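Local coordinates for protein CD180 antigen (Mus musculus, PDB 3T6Q) that may cooperate with MD-1 and TLR4 in the innate response of B cells to bacterial lipopolysaccharide, leading to NF-kappa-B activation, at residues 181-194 / 204-218. Numbering follows the deposited sequence.
Sequences NLSLNLNGNDIAGI and FQSLNFGGTQNLLVI
Leu184 and Leu207 sit beside each other on parallel strands 182-185 and 206-208, neighbouring rungs of the leucine-rich repeat solenoid of this Toll-like receptor family member. Leu207 CD2 is the bump: it packs 3.7 Å from Leu184 CB and lies over one face of the Phe204 ring, off toward the rim. With CG beside the backbone N and anti to the carbonyl carbon (chi1 -75°), that ring lies alongside Leu182, its CE1 4.2 Å from Leu182 CD2. Leu182, Leu184, Phe204 and Leu207 are buried on the same side of the strands. The Phe209 ring takes Ile218 CD1 on one face, while Ile191 CG1 meets its edge near the plane and Leu186 CD1 reaches its CE1 at 3.6 Å. Ile218 belongs to helix 215-221, whose Val217 rests CG1 and CG2 on Ala192 O, CG1 also 4.0 Å from Gly193 CA. On the other side, small Ser183 and Ser206 lie side by side. Asparagine suits the strand ends, since Asn185 and Asn208 each close an Asx turn. The type II turns that follow stack too: positive phi suits glycine at Gly188 (77°) and Gly211 (81°), and Gly188 N gives Gly210 O a nearly straight bond of 2.9 Å.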
ATOM      1  N   ASN A 181     -30.074   5.230   1.462  1.00 40.19           N
ATOM      2  CA  ASN A 181     -29.868   5.144   0.014  1.00 37.25           C
ATOM      3  C   ASN A 181     -28.371   5.025  -0.395  1.00 25.61           C
ATOM      4  O   ASN A 181     -27.935   5.647  -1.346  1.00 25.10           O
ATOM      5  CB  ASN A 181     -30.453   6.386  -0.659  1.00 42.72           C
ATOM      6  CG  ASN A 181     -31.332   6.039  -1.830  1.00 59.50           C
ATOM      7  OD1 ASN A 181     -32.267   5.243  -1.688  1.00 76.33           O
ATOM      8  ND2 ASN A 181     -31.072   6.657  -2.983  1.00 64.38           N
ATOM      9  N   LEU A 182     -27.608   4.273   0.362  1.00 24.45           N
ATOM     10  CA  LEU A 182     -26.170   4.336   0.240  1.00 26.80           C
ATOM     11  C   LEU A 182     -25.682   3.420  -0.913  1.00 24.82           C
ATOM     12  O   LEU A 182     -26.266   2.349  -1.155  1.00 21.24           O
ATOM     13  CB  LEU A 182     -25.547   3.919   1.554  1.00 27.21           C
ATOM     14  CG  LEU A 182     -24.027   3.824   1.684  1.00 29.33           C
ATOM     15  CD1 LEU A 182     -23.376   5.191   1.547  1.00 30.12           C
ATOM     16  CD2 LEU A 182     -23.755   3.293   3.071  1.00 33.32           C
ATOM     17  N   SER A 183     -24.621   3.862  -1.597  1.00 24.40           N
ATOM     18  CA  SER A 183     -23.947   3.049  -2.617  1.00 22.89           C
ATOM     19  C   SER A 183     -22.615   2.701  -2.035  1.00 23.91           C
ATOM     20  O   SER A 183     -21.849   3.588  -1.654  1.00 25.34           O
ATOM     21  CB  SER A 183     -23.748   3.802  -3.920  1.00 23.80           C
ATOM     22  OG  SER A 183     -25.008   4.097  -4.520  1.00 25.65           O
ATOM     23  N   LEU A 184     -22.346   1.415  -1.931  1.00 20.18           N
ATOM     24  CA  LEU A 184     -21.166   0.961  -1.232  1.00 20.72           C
ATOM     25  C   LEU A 184     -20.379   0.145  -2.281  1.00 20.75           C
ATOM     26  O   LEU A 184     -20.907  -0.816  -2.821  1.00 18.42           O
ATOM     27  CB  LEU A 184     -21.614   0.071  -0.094  1.00 19.64           C
ATOM     28  CG  LEU A 184     -20.795  -0.227   1.157  1.00 32.04           C
ATOM     29  CD1 LEU A 184     -20.952  -1.695   1.565  1.00 27.14           C
ATOM     30  CD2 LEU A 184     -19.312   0.179   1.133  1.00 25.30           C
ATOM     31  N   ASN A 185     -19.171   0.582  -2.641  1.00 18.52           N
ATOM     32  CA  ASN A 185     -18.392  -0.133  -3.666  1.00 18.73           C
ATOM     33  C   ASN A 185     -17.305  -0.986  -3.019  1.00 16.88           C
ATOM     34  O   ASN A 185     -16.344  -0.449  -2.414  1.00 20.02           O
ATOM     35  CB  ASN A 185     -17.787   0.872  -4.672  1.00 17.29           C
ATOM     36  CG  ASN A 185     -17.054   0.163  -5.819  1.00 21.10           C
ATOM     37  OD1 ASN A 185     -17.082  -1.070  -5.914  1.00 21.65           O
ATOM     38  ND2 ASN A 185     -16.333   0.924  -6.632  1.00 20.51           N
ATOM     39  N   LEU A 186     -17.452  -2.307  -3.113  1.00 17.32           N
ATOM     40  CA  LEU A 186     -16.420  -3.242  -2.665  1.00 16.75           C
ATOM     41  C   LEU A 186     -15.724  -4.008  -3.815  1.00 17.31           C
ATOM     42  O   LEU A 186     -15.102  -5.054  -3.586  1.00 16.29           O
ATOM     43  CB  LEU A 186     -16.967  -4.245  -1.648  1.00 18.73           C
ATOM     44  CG  LEU A 186     -17.324  -3.581  -0.318  1.00 22.35           C
ATOM     45  CD1 LEU A 186     -18.292  -4.435   0.507  1.00 21.21           C
ATOM     46  CD2 LEU A 186     -16.029  -3.319   0.472  1.00 23.64           C
ATOM     47  N   ASN A 187     -15.817  -3.466  -5.027  1.00 15.90           N
ATOM     48  CA  ASN A 187     -15.095  -4.011  -6.199  1.00 16.36           C
ATOM     49  C   ASN A 187     -13.637  -4.274  -5.845  1.00 17.52           C
ATOM     50  O   ASN A 187     -12.989  -3.407  -5.303  1.00 16.44           O
ATOM     51  CB  ASN A 187     -15.162  -2.979  -7.355  1.00 18.89           C
ATOM     52  CG  ASN A 187     -14.471  -3.459  -8.634  1.00 20.81           C
ATOM     53  OD1 ASN A 187     -14.175  -4.642  -8.793  1.00 21.47           O
ATOM     54  ND2 ASN A 187     -14.226  -2.537  -9.554  1.00 23.26           N
ATOM     55  N   GLY A 188     -13.123  -5.469  -6.137  1.00 19.11           N
ATOM     56  CA  GLY A 188     -11.700  -5.739  -5.932  1.00 20.83           C
ATOM     57  C   GLY A 188     -11.369  -5.982  -4.465  1.00 22.66           C
ATOM     58  O   GLY A 188     -10.244  -5.757  -4.044  1.00 24.00           O
ATOM     59  N   ASN A 189     -12.361  -6.403  -3.668  1.00 20.69           N
ATOM     60  CA  ASN A 189     -12.093  -6.917  -2.330  1.00 23.19           C
ATOM     61  C   ASN A 189     -12.588  -8.364  -2.280  1.00 28.06           C
ATOM     62  O   ASN A 189     -13.755  -8.646  -2.564  1.00 29.17           O
ATOM     63  CB  ASN A 189     -12.877  -6.107  -1.273  1.00 21.38           C
ATOM     64  CG  ASN A 189     -12.297  -4.703  -1.064  1.00 21.55           C
ATOM     65  OD1 ASN A 189     -11.415  -4.513  -0.223  1.00 20.61           O
ATOM     66  ND2 ASN A 189     -12.728  -3.750  -1.864  1.00 20.01           N
ATOM     67  N   ASP A 190     -11.740  -9.269  -1.851  1.00 25.12           N
ATOM     68  CA  ASP A 190     -12.136 -10.660  -1.864  1.00 29.46           C
ATOM     69  C   ASP A 190     -12.877 -11.016  -0.566  1.00 26.47           C
ATOM     70  O   ASP A 190     -12.269 -11.357   0.447  1.00 26.77           O
ATOM     71  CB  ASP A 190     -10.945 -11.581  -2.116  1.00 38.11           C
ATOM     72  CG  ASP A 190     -11.379 -13.019  -2.398  1.00 36.06           C
ATOM     73  OD1 ASP A 190     -12.508 -13.240  -2.949  1.00 39.30           O
ATOM     74  OD2 ASP A 190     -10.586 -13.909  -2.059  1.00 44.68           O
ATOM     75  N   ILE A 191     -14.204 -10.922  -0.621  1.00 26.18           N
ATOM     76  CA  ILE A 191     -15.030 -11.188   0.541  1.00 26.09           C
ATOM     77  C   ILE A 191     -15.150 -12.694   0.716  1.00 27.73           C
ATOM     78  O   ILE A 191     -15.658 -13.376  -0.148  1.00 29.05           O
ATOM     79  CB  ILE A 191     -16.442 -10.561   0.436  1.00 29.70           C
ATOM     80  CG1 ILE A 191     -16.351  -9.092   0.033  1.00 27.69           C
ATOM     81  CG2 ILE A 191     -17.212 -10.722   1.750  1.00 29.67           C
ATOM     82  CD1 ILE A 191     -15.878  -8.151   1.120  1.00 28.88           C
ATOM     83  N   ALA A 192     -14.619 -13.195   1.829  1.00 27.33           N
ATOM     84  CA  ALA A 192     -14.692 -14.619   2.159  1.00 30.21           C
ATOM     85  C   ALA A 192     -15.781 -14.965   3.167  1.00 28.27           C
ATOM     86  O   ALA A 192     -16.156 -16.115   3.257  1.00 27.20           O
ATOM     87  CB  ALA A 192     -13.336 -15.157   2.618  1.00 38.25           C
ATOM     88  N   GLY A 193     -16.336 -13.984   3.877  1.00 26.19           N
ATOM     89  CA  GLY A 193     -17.446 -14.284   4.801  1.00 24.26           C
ATOM     90  C   GLY A 193     -18.241 -13.048   5.118  1.00 24.29           C
ATOM     91  O   GLY A 193     -17.723 -11.940   5.081  1.00 24.20           O
ATOM     92  N   ILE A 194     -19.515 -13.242   5.441  1.00 23.23           N
ATOM     93  CA  ILE A 194     -20.406 -12.181   5.894  1.00 23.40           C
ATOM     94  C   ILE A 194     -21.141 -12.756   7.128  1.00 27.27           C
ATOM     95  O   ILE A 194     -21.640 -13.891   7.104  1.00 27.41           O
ATOM     96  CB  ILE A 194     -21.428 -11.787   4.792  1.00 24.07           C
ATOM     97  CG1 ILE A 194     -20.677 -11.184   3.568  1.00 25.62           C
ATOM     98  CG2 ILE A 194     -22.438 -10.758   5.331  1.00 20.20           C
ATOM     99  CD1 ILE A 194     -21.582 -10.839   2.398  1.00 25.61           C
ATOM    100  N   PHE A 204     -29.914  -0.640   0.270  1.00 25.95           N
ATOM    101  CA  PHE A 204     -28.830   0.014  -0.511  1.00 23.07           C
ATOM    102  C   PHE A 204     -29.313   0.473  -1.851  1.00 24.60           C
ATOM    103  O   PHE A 204     -30.211  -0.144  -2.438  1.00 24.15           O
ATOM    104  CB  PHE A 204     -27.677  -0.954  -0.744  1.00 22.35           C
ATOM    105  CG  PHE A 204     -26.843  -1.159   0.467  1.00 27.15           C
ATOM    106  CD1 PHE A 204     -25.750  -0.315   0.725  1.00 29.15           C
ATOM    107  CD2 PHE A 204     -27.178  -2.145   1.389  1.00 27.77           C
ATOM    108  CE1 PHE A 204     -25.005  -0.488   1.887  1.00 31.84           C
ATOM    109  CE2 PHE A 204     -26.434  -2.321   2.548  1.00 36.31           C
ATOM    110  CZ  PHE A 204     -25.344  -1.487   2.796  1.00 31.48           C
ATOM    111  N   GLN A 205     -28.727   1.564  -2.334  1.00 24.78           N
ATOM    112  CA  GLN A 205     -28.869   1.950  -3.723  1.00 25.56           C
ATOM    113  C   GLN A 205     -28.022   1.002  -4.595  1.00 26.16           C
ATOM    114  O   GLN A 205     -28.566   0.298  -5.438  1.00 26.54           O
ATOM    115  CB  GLN A 205     -28.500   3.423  -3.909  1.00 23.58           C
ATOM    116  CG  GLN A 205     -28.219   3.867  -5.332  1.00 31.90           C
ATOM    117  CD  GLN A 205     -29.311   3.513  -6.327  1.00 43.78           C
ATOM    118  OE1 GLN A 205     -29.034   2.953  -7.401  1.00 59.41           O
ATOM    119  NE2 GLN A 205     -30.551   3.831  -5.988  1.00 38.43           N
ATOM    120  N   SER A 206     -26.706   0.988  -4.411  1.00 27.73           N
ATOM    121  CA  SER A 206     -25.808   0.083  -5.195  1.00 26.50           C
ATOM    122  C   SER A 206     -24.920  -0.662  -4.252  1.00 26.33           C
ATOM    123  O   SER A 206     -24.516  -0.118  -3.239  1.00 27.82           O
ATOM    124  CB  SER A 206     -24.890   0.849  -6.165  1.00 28.13           C
ATOM    125  OG  SER A 206     -25.636   1.457  -7.178  1.00 43.21           O
ATOM    126  N   LEU A 207     -24.637  -1.922  -4.561  1.00 20.19           N
ATOM    127  CA  LEU A 207     -23.631  -2.666  -3.832  1.00 22.29           C
ATOM    128  C   LEU A 207     -22.817  -3.291  -4.949  1.00 20.69           C
ATOM    129  O   LEU A 207     -23.391  -3.957  -5.827  1.00 18.77           O
ATOM    130  CB  LEU A 207     -24.232  -3.814  -3.016  1.00 23.74           C
ATOM    131  CG  LEU A 207     -24.742  -3.604  -1.593  1.00 34.05           C
ATOM    132  CD1 LEU A 207     -25.232  -4.919  -1.022  1.00 31.47           C
ATOM    133  CD2 LEU A 207     -23.625  -3.010  -0.741  1.00 34.98           C
ATOM    134  N   ASN A 208     -21.513  -3.073  -4.920  1.00 17.43           N
ATOM    135  CA  ASN A 208     -20.617  -3.638  -5.968  1.00 16.77           C
ATOM    136  C   ASN A 208     -19.635  -4.595  -5.284  1.00 17.22           C
ATOM    137  O   ASN A 208     -18.902  -4.169  -4.380  1.00 18.35           O
ATOM    138  CB  ASN A 208     -19.949  -2.452  -6.726  1.00 16.51           C
ATOM    139  CG  ASN A 208     -19.099  -2.899  -7.910  1.00 17.37           C
ATOM    140  OD1 ASN A 208     -18.373  -3.884  -7.806  1.00 18.16           O
ATOM    141  ND2 ASN A 208     -19.182  -2.179  -9.025  1.00 15.30           N
ATOM    142  N   PHE A 209     -19.635  -5.882  -5.681  1.00 18.20           N
ATOM    143  CA  PHE A 209     -18.624  -6.827  -5.216  1.00 17.42           C
ATOM    144  C   PHE A 209     -17.832  -7.359  -6.424  1.00 18.15           C
ATOM    145  O   PHE A 209     -17.521  -8.566  -6.489  1.00 17.67           O
ATOM    146  CB  PHE A 209     -19.259  -8.037  -4.499  1.00 18.88           C
ATOM    147  CG  PHE A 209     -19.967  -7.692  -3.202  1.00 21.14           C
ATOM    148  CD1 PHE A 209     -19.272  -7.651  -1.990  1.00 23.53           C
ATOM    149  CD2 PHE A 209     -21.340  -7.419  -3.208  1.00 23.82           C
ATOM    150  CE1 PHE A 209     -19.938  -7.363  -0.789  1.00 22.85           C
ATOM    151  CE2 PHE A 209     -22.011  -7.135  -2.020  1.00 23.45           C
ATOM    152  CZ  PHE A 209     -21.308  -7.089  -0.819  1.00 19.99           C
ATOM    153  N   GLY A 210     -17.559  -6.483  -7.390  1.00 18.97           N
ATOM    154  CA  GLY A 210     -16.840  -6.857  -8.606  1.00 18.02           C
ATOM    155  C   GLY A 210     -15.606  -7.730  -8.404  1.00 20.67           C
ATOM    156  O   GLY A 210     -14.749  -7.454  -7.531  1.00 18.76           O
ATOM    157  N   GLY A 211     -15.513  -8.799  -9.201  1.00 20.03           N
ATOM    158  CA  GLY A 211     -14.362  -9.684  -9.131  1.00 21.12           C
ATOM    159  C   GLY A 211     -14.375 -10.714  -8.023  1.00 24.70           C
ATOM    160  O   GLY A 211     -13.410 -11.491  -7.905  1.00 23.82           O
ATOM    161  N   THR A 212     -15.412 -10.731  -7.177  1.00 27.11           N
ATOM    162  CA  THR A 212     -15.342 -11.598  -5.958  1.00 31.67           C
ATOM    163  C   THR A 212     -15.302 -13.092  -6.419  1.00 26.98           C
ATOM    164  O   THR A 212     -15.889 -13.489  -7.455  1.00 28.80           O
ATOM    165  CB  THR A 212     -16.438 -11.301  -4.845  1.00 32.88           C
ATOM    166  OG1 THR A 212     -15.912 -11.487  -3.473  1.00 31.90           O
ATOM    167  CG2 THR A 212     -17.623 -12.214  -5.046  1.00 31.96           C
ATOM    168  N   GLN A 213     -14.586 -13.889  -5.655  1.00 28.69           N
ATOM    169  CA  GLN A 213     -14.294 -15.272  -6.010  1.00 36.47           C
ATOM    170  C   GLN A 213     -15.326 -16.241  -5.420  1.00 36.32           C
ATOM    171  O   GLN A 213     -15.274 -17.450  -5.707  1.00 38.86           O
ATOM    172  CB  GLN A 213     -12.853 -15.645  -5.574  1.00 34.03           C
ATOM    173  CG  GLN A 213     -11.755 -14.789  -6.231  1.00 42.48           C
ATOM    174  CD  GLN A 213     -11.699 -14.933  -7.757  1.00 58.67           C
ATOM    175  OE1 GLN A 213     -11.323 -15.994  -8.279  1.00 64.36           O
ATOM    176  NE2 GLN A 213     -12.068 -13.860  -8.484  1.00 55.42           N
ATOM    177  N   ASN A 214     -16.271 -15.725  -4.623  1.00 31.85           N
ATOM    178  CA  ASN A 214     -17.242 -16.612  -3.967  1.00 31.82           C
ATOM    179  C   ASN A 214     -18.671 -16.072  -3.950  1.00 27.79           C
ATOM    180  O   ASN A 214     -19.139 -15.545  -2.937  1.00 27.81           O
ATOM    181  CB  ASN A 214     -16.767 -17.073  -2.570  1.00 39.51           C
ATOM    182  CG  ASN A 214     -17.439 -18.384  -2.116  1.00 49.24           C
ATOM    183  OD1 ASN A 214     -18.597 -18.684  -2.476  1.00 38.32           O
ATOM    184  ND2 ASN A 214     -16.715 -19.169  -1.308  1.00 43.46           N
ATOM    185  N   LEU A 215     -19.347 -16.222  -5.102  1.00 25.00           N
ATOM    186  CA  LEU A 215     -20.684 -15.713  -5.277  1.00 24.03           C
ATOM    187  C   LEU A 215     -21.659 -16.306  -4.228  1.00 25.57           C
ATOM    188  O   LEU A 215     -22.509 -15.602  -3.722  1.00 22.86           O
ATOM    189  CB  LEU A 215     -21.186 -16.021  -6.690  1.00 24.79           C
ATOM    190  CG  LEU A 215     -20.677 -15.141  -7.841  1.00 30.04           C
ATOM    191  CD1 LEU A 215     -21.245 -15.624  -9.179  1.00 29.80           C
ATOM    192  CD2 LEU A 215     -21.073 -13.687  -7.589  1.00 31.07           C
ATOM    193  N   LEU A 216     -21.489 -17.582  -3.899  1.00 24.90           N
ATOM    194  CA  LEU A 216     -22.390 -18.295  -2.967  1.00 28.87           C
ATOM    195  C   LEU A 216     -22.407 -17.545  -1.635  1.00 28.23           C
ATOM    196  O   LEU A 216     -23.487 -17.270  -1.090  1.00 34.38           O
ATOM    197  CB  LEU A 216     -21.912 -19.737  -2.762  1.00 35.16           C
ATOM    198  CG  LEU A 216     -22.806 -20.968  -2.522  1.00 42.60           C
ATOM    199  CD1 LEU A 216     -21.989 -22.021  -1.779  1.00 40.39           C
ATOM    200  CD2 LEU A 216     -24.016 -20.621  -1.717  1.00 44.69           C
ATOM    201  N   VAL A 217     -21.215 -17.174  -1.145  1.00 26.37           N
ATOM    202  CA  VAL A 217     -21.021 -16.440   0.103  1.00 29.74           C
ATOM    203  C   VAL A 217     -21.735 -15.101   0.096  1.00 27.88           C
ATOM    204  O   VAL A 217     -22.351 -14.739   1.102  1.00 26.79           O
ATOM    205  CB  VAL A 217     -19.511 -16.237   0.444  1.00 30.38           C
ATOM    206  CG1 VAL A 217     -19.269 -15.024   1.339  1.00 29.84           C
ATOM    207  CG2 VAL A 217     -18.946 -17.485   1.083  1.00 35.29           C
ATOM    208  N   ILE A 218     -21.655 -14.384  -1.034  1.00 22.53           N
ATOM    209  CA  ILE A 218     -22.272 -13.071  -1.157  1.00 21.32           C
ATOM    210  C   ILE A 218     -23.811 -13.178  -1.081  1.00 23.65           C
ATOM    211  O   ILE A 218     -24.459 -12.443  -0.324  1.00 23.89           O
ATOM    212  CB  ILE A 218     -21.887 -12.354  -2.511  1.00 19.97           C
ATOM    213  CG1 ILE A 218     -20.378 -12.110  -2.644  1.00 24.84           C
ATOM    214  CG2 ILE A 218     -22.617 -11.027  -2.662  1.00 20.80           C
ATOM    215  CD1 ILE A 218     -19.702 -11.332  -1.525  1.00 25.65           C
TER